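Local coordinates for protein esterase (Uncultured bacterium, PDB 5EGN) that probably hydrolyses the lactone ring of N-acyl homoserine lactones, the bacterial quorum-sensing signals, as an esterase of the alpha/beta hydrolase fold, at residues Ser59-Thr64 / Asn174-Val179; Val90-Gly95 / Ile115-Thr120. The protein carries 2 engineered substitutions. One frame throughout, in Å; residues are numbered along the deposited sequence.

Contact 1: Ser59-Thr64 / Asn174-Val179; sequences SDKPAT and NFPKHV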
ATOM      1  N   SER A  59      10.016 -10.088  -0.111  1.00 27.08           N
ATOM      2  CA  SER A  59      11.258 -10.634   0.419  1.00 28.37           C
ATOM      3  C   SER A  59      11.380 -12.117   0.102  1.00 29.56           C
ATOM      4  O   SER A  59      10.397 -12.763  -0.263  1.00 29.31           O
ATOM      5  CB  SER A  59      11.347 -10.410   1.930  1.00 28.37           C
ATOM      6  OG  SER A  59      11.514  -9.037   2.234  1.00 27.39           O
ATOM      7  N   ASP A  60      12.592 -12.646   0.238  1.00 30.54           N
ATOM      8  CA  ASP A  60      12.824 -14.073   0.061  1.00 31.16           C
ATOM      9  C   ASP A  60      12.018 -14.869   1.073  1.00 30.28           C
ATOM     10  O   ASP A  60      11.714 -14.380   2.162  1.00 29.99           O
ATOM     11  CB  ASP A  60      14.309 -14.410   0.194  1.00 33.64           C
ATOM     12  CG  ASP A  60      15.061 -14.251  -1.108  1.00 35.01           C
ATOM     13  OD1 ASP A  60      14.417 -13.968  -2.139  1.00 34.65           O
ATOM     14  OD2 ASP A  60      16.297 -14.429  -1.104  1.00 38.69           O
ATOM     15  N   LYS A  61      11.666 -16.095   0.707  1.00 29.46           N
ATOM     16  CA  LYS A  61      10.863 -16.940   1.574  1.00 30.90           C
ATOM     17  C   LYS A  61      11.506 -18.313   1.742  1.00 33.35           C
ATOM     18  O   LYS A  61      11.037 -19.296   1.168  1.00 34.24           O
ATOM     19  CB  LYS A  61       9.446 -17.068   1.013  1.00 31.44           C
ATOM     20  CG  LYS A  61       8.832 -15.726   0.647  1.00 29.82           C
ATOM     21  CD  LYS A  61       7.496 -15.861  -0.040  1.00 28.87           C
ATOM     22  CE  LYS A  61       6.907 -14.494  -0.329  1.00 27.18           C
ATOM     23  NZ  LYS A  61       7.816 -13.686  -1.189  1.00 27.79           N
ATOM     24  N   PRO A  62      12.590 -18.380   2.532  1.00 32.62           N
ATOM     25  CA  PRO A  62      13.316 -19.635   2.751  1.00 33.60           C
ATOM     26  C   PRO A  62      12.461 -20.667   3.472  1.00 33.89           C
ATOM     27  O   PRO A  62      11.444 -20.317   4.069  1.00 34.14           O
ATOM     28  CB  PRO A  62      14.508 -19.206   3.613  1.00 34.19           C
ATOM     29  CG  PRO A  62      14.050 -17.969   4.298  1.00 33.32           C
ATOM     30  CD  PRO A  62      13.169 -17.269   3.308  1.00 32.17           C
ATOM     31  N   ALA A  63      12.874 -21.928   3.413  1.00 34.29           N
ATOM     32  CA  ALA A  63      12.098 -23.010   4.000  1.00 35.62           C
ATOM     33  C   ALA A  63      12.085 -22.934   5.522  1.00 36.98           C
ATOM     34  O   ALA A  63      11.087 -23.272   6.156  1.00 46.23           O
ATOM     35  CB  ALA A  63      12.639 -24.351   3.544  1.00 37.26           C
ATOM     36  N   THR A  64      13.196 -22.492   6.106  1.00 35.73           N
ATOM     37  CA  THR A  64      13.315 -22.389   7.558  1.00 35.96           C
ATOM     38  C   THR A  64      14.127 -21.172   7.984  1.00 34.99           C
ATOM     39  O   THR A  64      14.850 -20.583   7.182  1.00 34.54           O
ATOM     40  CB  THR A  64      13.970 -23.646   8.163  1.00 37.19           C
ATOM     41  OG1 THR A  64      15.056 -24.069   7.330  1.00 38.17           O
ATOM     42  CG2 THR A  64      12.961 -24.776   8.281  1.00 39.99           C
ATOM     43  N   ASN A 174       2.411 -13.966  -1.730  1.00 26.61           N
ATOM     44  CA  ASN A 174       2.671 -13.054  -0.624  1.00 26.79           C
ATOM     45  C   ASN A 174       3.039 -13.803   0.649  1.00 27.22           C
ATOM     46  O   ASN A 174       3.970 -13.429   1.359  1.00 26.45           O
ATOM     47  CB  ASN A 174       1.450 -12.164  -0.376  1.00 25.96           C
ATOM     48  CG  ASN A 174       1.602 -11.291   0.853  1.00 25.02           C
ATOM     49  OD1 ASN A 174       2.293 -10.275   0.824  1.00 24.83           O
ATOM     50  ND2 ASN A 174       0.944 -11.679   1.941  1.00 25.75           N
ATOM     51  N   PHE A 175       2.300 -14.871   0.925  1.00 28.16           N
ATOM     52  CA  PHE A 175       2.488 -15.641   2.145  1.00 29.18           C
ATOM     53  C   PHE A 175       2.237 -17.117   1.875  1.00 30.13           C
ATOM     54  O   PHE A 175       1.103 -17.585   1.969  1.00 30.93           O
ATOM     55  CB  PHE A 175       1.554 -15.126   3.242  1.00 29.41           C
ATOM     56  CG  PHE A 175       1.740 -15.799   4.570  1.00 30.95           C
ATOM     57  CD1 PHE A 175       2.871 -15.561   5.330  1.00 33.73           C
ATOM     58  CD2 PHE A 175       0.769 -16.650   5.073  1.00 32.73           C
ATOM     59  CE1 PHE A 175       3.042 -16.170   6.558  1.00 31.77           C
ATOM     60  CE2 PHE A 175       0.933 -17.262   6.301  1.00 36.15           C
ATOM     61  CZ  PHE A 175       2.071 -17.022   7.045  1.00 33.06           C
ATOM     62  N   PRO A 176       3.299 -17.857   1.525  1.00 30.49           N
ATOM     63  CA  PRO A 176       3.157 -19.287   1.239  1.00 31.84           C
ATOM     64  C   PRO A 176       2.955 -20.100   2.510  1.00 33.86           C
ATOM     65  O   PRO A 176       3.252 -19.624   3.603  1.00 34.12           O
ATOM     66  CB  PRO A 176       4.480 -19.641   0.561  1.00 31.60           C
ATOM     67  CG  PRO A 176       5.449 -18.673   1.114  1.00 30.68           C
ATOM     68  CD  PRO A 176       4.690 -17.399   1.378  1.00 30.19           C
ATOM     69  N   LYS A 177       2.454 -21.319   2.357  1.00 35.66           N
ATOM     70  CA  LYS A 177       2.079 -22.153   3.492  1.00 37.69           C
ATOM     71  C   LYS A 177       3.280 -22.617   4.312  1.00 38.63           C
ATOM     72  O   LYS A 177       3.198 -22.759   5.538  1.00 46.23           O
ATOM     73  CB  LYS A 177       1.286 -23.362   2.998  1.00 39.89           C
ATOM     74  CG  LYS A 177       0.633 -24.159   4.098  1.00 43.06           C
ATOM     75  CD  LYS A 177      -0.156 -23.276   5.042  1.00 45.28           C
ATOM     76  CE  LYS A 177      -0.141 -23.886   6.430  1.00 52.81           C
ATOM     77  NZ  LYS A 177      -0.588 -25.310   6.424  1.00 54.81           N
ATOM     78  N   HIS A 178       4.396 -22.846   3.628  1.00 37.88           N
ATOM     79  CA  HIS A 178       5.592 -23.361   4.281  1.00 37.97           C
ATOM     80  C   HIS A 178       6.203 -22.334   5.230  1.00 37.93           C
ATOM     81  O   HIS A 178       6.890 -22.695   6.181  1.00 41.49           O
ATOM     82  CB  HIS A 178       6.627 -23.797   3.243  1.00 36.24           C
ATOM     83  CG  HIS A 178       7.418 -22.668   2.658  1.00 35.05           C
ATOM     84  ND1 HIS A 178       7.037 -22.006   1.511  1.00 36.27           N
ATOM     85  CD2 HIS A 178       8.579 -22.095   3.055  1.00 35.43           C
ATOM     86  CE1 HIS A 178       7.925 -21.068   1.232  1.00 37.02           C
ATOM     87  NE2 HIS A 178       8.870 -21.100   2.153  1.00 35.93           N
ATOM     88  N   VAL A 179       5.958 -21.055   4.963  1.00 36.70           N
ATOM     89  CA  VAL A 179       6.423 -20.003   5.856  1.00 37.17           C
ATOM     90  C   VAL A 179       5.625 -20.045   7.154  1.00 38.18           C
ATOM     91  O   VAL A 179       6.189 -19.919   8.244  1.00 44.99           O
ATOM     92  CB  VAL A 179       6.309 -18.612   5.211  1.00 34.30           C
ATOM     93  CG1 VAL A 179       6.573 -17.520   6.236  1.00 33.40           C
ATOM     94  CG2 VAL A 179       7.284 -18.496   4.059  1.00 33.05           C
TER

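Contact 2: Val90-Gly95 / Ile115-Thr120; sequences VGNSIG and ILSSGT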
ATOM      1  N   VAL A  90       8.050   1.014  14.868  1.00 24.18           N
ATOM      2  CA  VAL A  90       6.612   0.807  14.924  1.00 23.91           C
ATOM      3  C   VAL A  90       6.284  -0.625  14.517  1.00 23.25           C
ATOM      4  O   VAL A  90       6.353  -0.980  13.340  1.00 22.83           O
ATOM      5  CB  VAL A  90       5.869   1.794  14.010  1.00 23.61           C
ATOM      6  CG1 VAL A  90       4.369   1.646  14.178  1.00 23.95           C
ATOM      7  CG2 VAL A  90       6.302   3.218  14.317  1.00 24.84           C
ATOM      8  N   GLY A  91       5.932  -1.448  15.498  1.00 24.08           N
ATOM      9  CA  GLY A  91       5.689  -2.857  15.251  1.00 24.36           C
ATOM     10  C   GLY A  91       4.250  -3.283  15.461  1.00 24.93           C
ATOM     11  O   GLY A  91       3.627  -2.941  16.463  1.00 25.09           O
ATOM     12  N   ASN A  92       3.730  -4.044  14.503  1.00 24.77           N
ATOM     13  CA  ASN A  92       2.370  -4.560  14.562  1.00 25.09           C
ATOM     14  C   ASN A  92       2.367  -6.080  14.693  1.00 25.99           C
ATOM     15  O   ASN A  92       2.943  -6.776  13.858  1.00 25.80           O
ATOM     16  CB  ASN A  92       1.591  -4.129  13.320  1.00 24.96           C
ATOM     17  CG  ASN A  92       0.105  -4.385  13.443  1.00 24.49           C
ATOM     18  OD1 ASN A  92      -0.597  -4.512  12.444  1.00 23.38           O
ATOM     19  ND2 ASN A  92      -0.384  -4.458  14.675  1.00 25.09           N
ATOM     20  N   SER A  93       1.718  -6.582  15.743  1.00 26.44           N
ATOM     21  CA  SER A  93       1.718  -8.011  16.062  1.00 26.79           C
ATOM     22  C   SER A  93       3.135  -8.561  16.152  1.00 27.80           C
ATOM     23  O   SER A  93       3.867  -8.276  17.100  1.00 27.43           O
ATOM     24  CB  SER A  93       0.921  -8.804  15.020  1.00 30.68           C
ATOM     25  OG  SER A  93       1.092 -10.198  15.192  1.00 30.58           O
ATOM     26  N   ILE A  94       3.513  -9.346  15.149  1.00 28.21           N
ATOM     27  CA  ILE A  94       4.836  -9.945  15.101  1.00 27.72           C
ATOM     28  C   ILE A  94       5.899  -8.866  14.919  1.00 29.06           C
ATOM     29  O   ILE A  94       7.050  -9.048  15.308  1.00 42.94           O
ATOM     30  CB  ILE A  94       4.944 -10.994  13.971  1.00 28.71           C
ATOM     31  CG1 ILE A  94       6.207 -11.842  14.141  1.00 29.67           C
ATOM     32  CG2 ILE A  94       4.912 -10.331  12.602  1.00 27.52           C
ATOM     33  CD1 ILE A  94       6.372 -12.905  13.083  1.00 30.31           C
ATOM     34  N   GLY A  95       5.505  -7.735  14.343  1.00 27.82           N
ATOM     35  CA  GLY A  95       6.405  -6.607  14.191  1.00 27.21           C
ATOM     36  C   GLY A  95       6.796  -6.057  15.549  1.00 27.37           C
ATOM     37  O   GLY A  95       7.931  -5.626  15.755  1.00 28.19           O
ATOM     38  N   ILE A 115       4.530  -0.045  20.028  1.00 25.57           N
ATOM     39  CA  ILE A 115       4.060  -1.419  19.910  1.00 25.15           C
ATOM     40  C   ILE A 115       2.553  -1.445  19.680  1.00 25.44           C
ATOM     41  O   ILE A 115       1.781  -1.081  20.567  1.00 25.15           O
ATOM     42  CB  ILE A 115       4.396  -2.239  21.167  1.00 25.96           C
ATOM     43  CG1 ILE A 115       5.852  -2.023  21.568  1.00 25.94           C
ATOM     44  CG2 ILE A 115       4.148  -3.717  20.922  1.00 26.31           C
ATOM     45  CD1 ILE A 115       6.828  -2.667  20.618  1.00 27.45           C
ATOM     46  N   LEU A 116       2.136  -1.870  18.491  1.00 25.67           N
ATOM     47  CA  LEU A 116       0.714  -1.928  18.169  1.00 25.29           C
ATOM     48  C   LEU A 116       0.185  -3.356  18.137  1.00 25.02           C
ATOM     49  O   LEU A 116       0.601  -4.160  17.303  1.00 25.22           O
ATOM     50  CB  LEU A 116       0.432  -1.260  16.823  1.00 25.35           C
ATOM     51  CG  LEU A 116      -1.048  -1.289  16.432  1.00 25.47           C
ATOM     52  CD1 LEU A 116      -1.833  -0.282  17.254  1.00 24.85           C
ATOM     53  CD2 LEU A 116      -1.237  -1.046  14.944  1.00 26.79           C
ATOM     54  N   SER A 117      -0.736  -3.650  19.051  1.00 25.20           N
ATOM     55  CA  SER A 117      -1.445  -4.927  19.089  1.00 25.41           C
ATOM     56  C   SER A 117      -0.507  -6.129  19.075  1.00 25.06           C
ATOM     57  O   SER A 117      -0.547  -6.943  18.155  1.00 25.62           O
ATOM     58  CB  SER A 117      -2.421  -5.021  17.914  1.00 25.26           C
ATOM     59  OG  SER A 117      -3.319  -3.925  17.906  1.00 24.80           O
ATOM     60  N   SER A 118       0.333  -6.243  20.098  1.00 25.93           N
ATOM     61  CA  SER A 118       1.277  -7.351  20.173  1.00 26.01           C
ATOM     62  C   SER A 118       1.258  -8.011  21.546  1.00 26.02           C
ATOM     63  O   SER A 118       0.429  -7.682  22.395  1.00 25.53           O
ATOM     64  CB  SER A 118       2.690  -6.871  19.842  1.00 25.54           C
ATOM     65  OG  SER A 118       3.563  -7.967  19.636  1.00 26.98           O
ATOM     66  N   GLY A 119       2.181  -8.945  21.753  1.00 26.60           N
ATOM     67  CA  GLY A 119       2.268  -9.682  23.000  1.00 26.68           C
ATOM     68  C   GLY A 119       3.444 -10.639  22.993  1.00 27.69           C
ATOM     69  O   GLY A 119       4.238 -10.652  22.051  1.00 27.84           O
ATOM     70  N   THR A 120       3.561 -11.441  24.045  1.00 28.11           N
ATOM     71  CA  THR A 120       4.610 -12.453  24.116  1.00 29.92           C
ATOM     72  C   THR A 120       4.055 -13.733  24.731  1.00 31.35           C
ATOM     73  O   THR A 120       3.095 -13.693  25.501  1.00 31.64           O
ATOM     74  CB  THR A 120       5.829 -11.958  24.923  1.00 30.15           C
ATOM     75  OG1 THR A 120       6.907 -12.893  24.789  1.00 29.66           O
ATOM     76  CG2 THR A 120       5.480 -11.799  26.390  1.00 30.93           C
TER

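Contact 1: Ser59-Thr64 / Asn174-Val179
The imidazole of H178 points its NE2 edge at the backbone of K61 and P62, while the aliphatic chain of K61 crosses P176, two residues before it, at an oblique angle. H178 NE2 gives its hydrogen to K61 O (3.0 Å); the acceptor lies close to the ring plane, yet the donor sits above the carbonyl plane of K61. A weak second bond runs from H178 NE2 to P62 O at 3.3 Å, so one N-H is shared by two consecutive carbonyls. P62 O also accepts from Y66 OH. A methyl of V179, CG2, lies over one face of the imidazole, displaced toward its rim, and V179 CG2 also meets K61 CB at 4.0 Å. With K61 and P62 the contact reaches the loop that leads from strand 47-51 of the central sheet to helix 68-81; with N174-V179 it reaches the start of helix 177-185, the last helix of the insertion between strands 110-116 and 206-211, in the place where alpha/beta hydrolases commonly carry a cap. P176 is the N-cap residue of that helix. K61 CG stands anti to the carbonyl carbon (chi1 -49°), and the chain runs extended past the proline ring, K61 CD to P176 CD 3.5 Å, until chi4 (59°) bends the ammonium back to its own loop. There K61 NZ bonds to S59 O (2.9 Å), nearly head-on to the carbonyl, and also to G57 O. K61 CE passes 3.6 Å from N174 O; the N174 amide is held by N31 and H168.

Contact 2: Val90-Gly95 / Ile115-Thr120
G91 and L116 meet as neighbours on adjacent parallel strands, with G91 O taking the hydrogen of L116 N at 2.7 Å, nearly straight (164°). G91 pairs with I115 in the bridge register, and a side chain at this glycine would run into G95 O. At N92, paired with L116, the two side chains lie side by side on the same face of the sheet. With CG opposite the backbone N (chi1 -168°), the N92 side chain lies alongside L116 and its ND2 faces the next strand: N92 ND2 bonds to L116 O at 2.8 Å, with the acceptor in the amide plane but the donor well above the carbonyl plane. L116 CD2 packs beside the amide, 3.5 Å from N92 ND2, while N92 OD1 accepts from Q245. A leucine in place of N92 would probably leave L116 O with one donor fewer and Q245 NE2 without its acceptor. S93 N is the second donor to L116 O, at 3.1 Å and close to the carbonyl direction. At S93 the chain takes a turn with positive phi (53°) between strand 87-92 and helix 94-105. With G91 and G95 it forms the GxSxG pattern of a nucleophile elbow, consistent with S93 being the nucleophile, and H242 lies against its side chain. S93 O receives the hydroxyl hydrogen of S118 OG at 2.6 Å. G95 N, at the start of the helix, bonds to N92 O (2.8 Å), and a side chain there would strike N92 N. The turn is thus held at N92 and at both backbone polar atoms of S93, all buried, consistent with a backbone fixed so that the S93 side chain is presented in a set direction.

In the fold
From the N terminus, the chain passes strand 47-51 and enters the loop holding 59-64, the first half of contact 1. Helix 68-81 and strand 87-92 follow, and 90-95 opens contact 2. After helix 94-105 the chain returns through strand 110-116 to 115-120, closing contact 2 across a beta-alpha-beta unit in the middle of the sheet. It then runs through the helical insertion to 174-179, where contact 1 closes a span of more than a hundred residues that encloses contact 2 entirely. Contact 1 thus ties the end of the insertion to the loop after strand 47-51, and contact 2 joins neighbouring core strands. Their centres lie about 20 Å apart, and they do not touch.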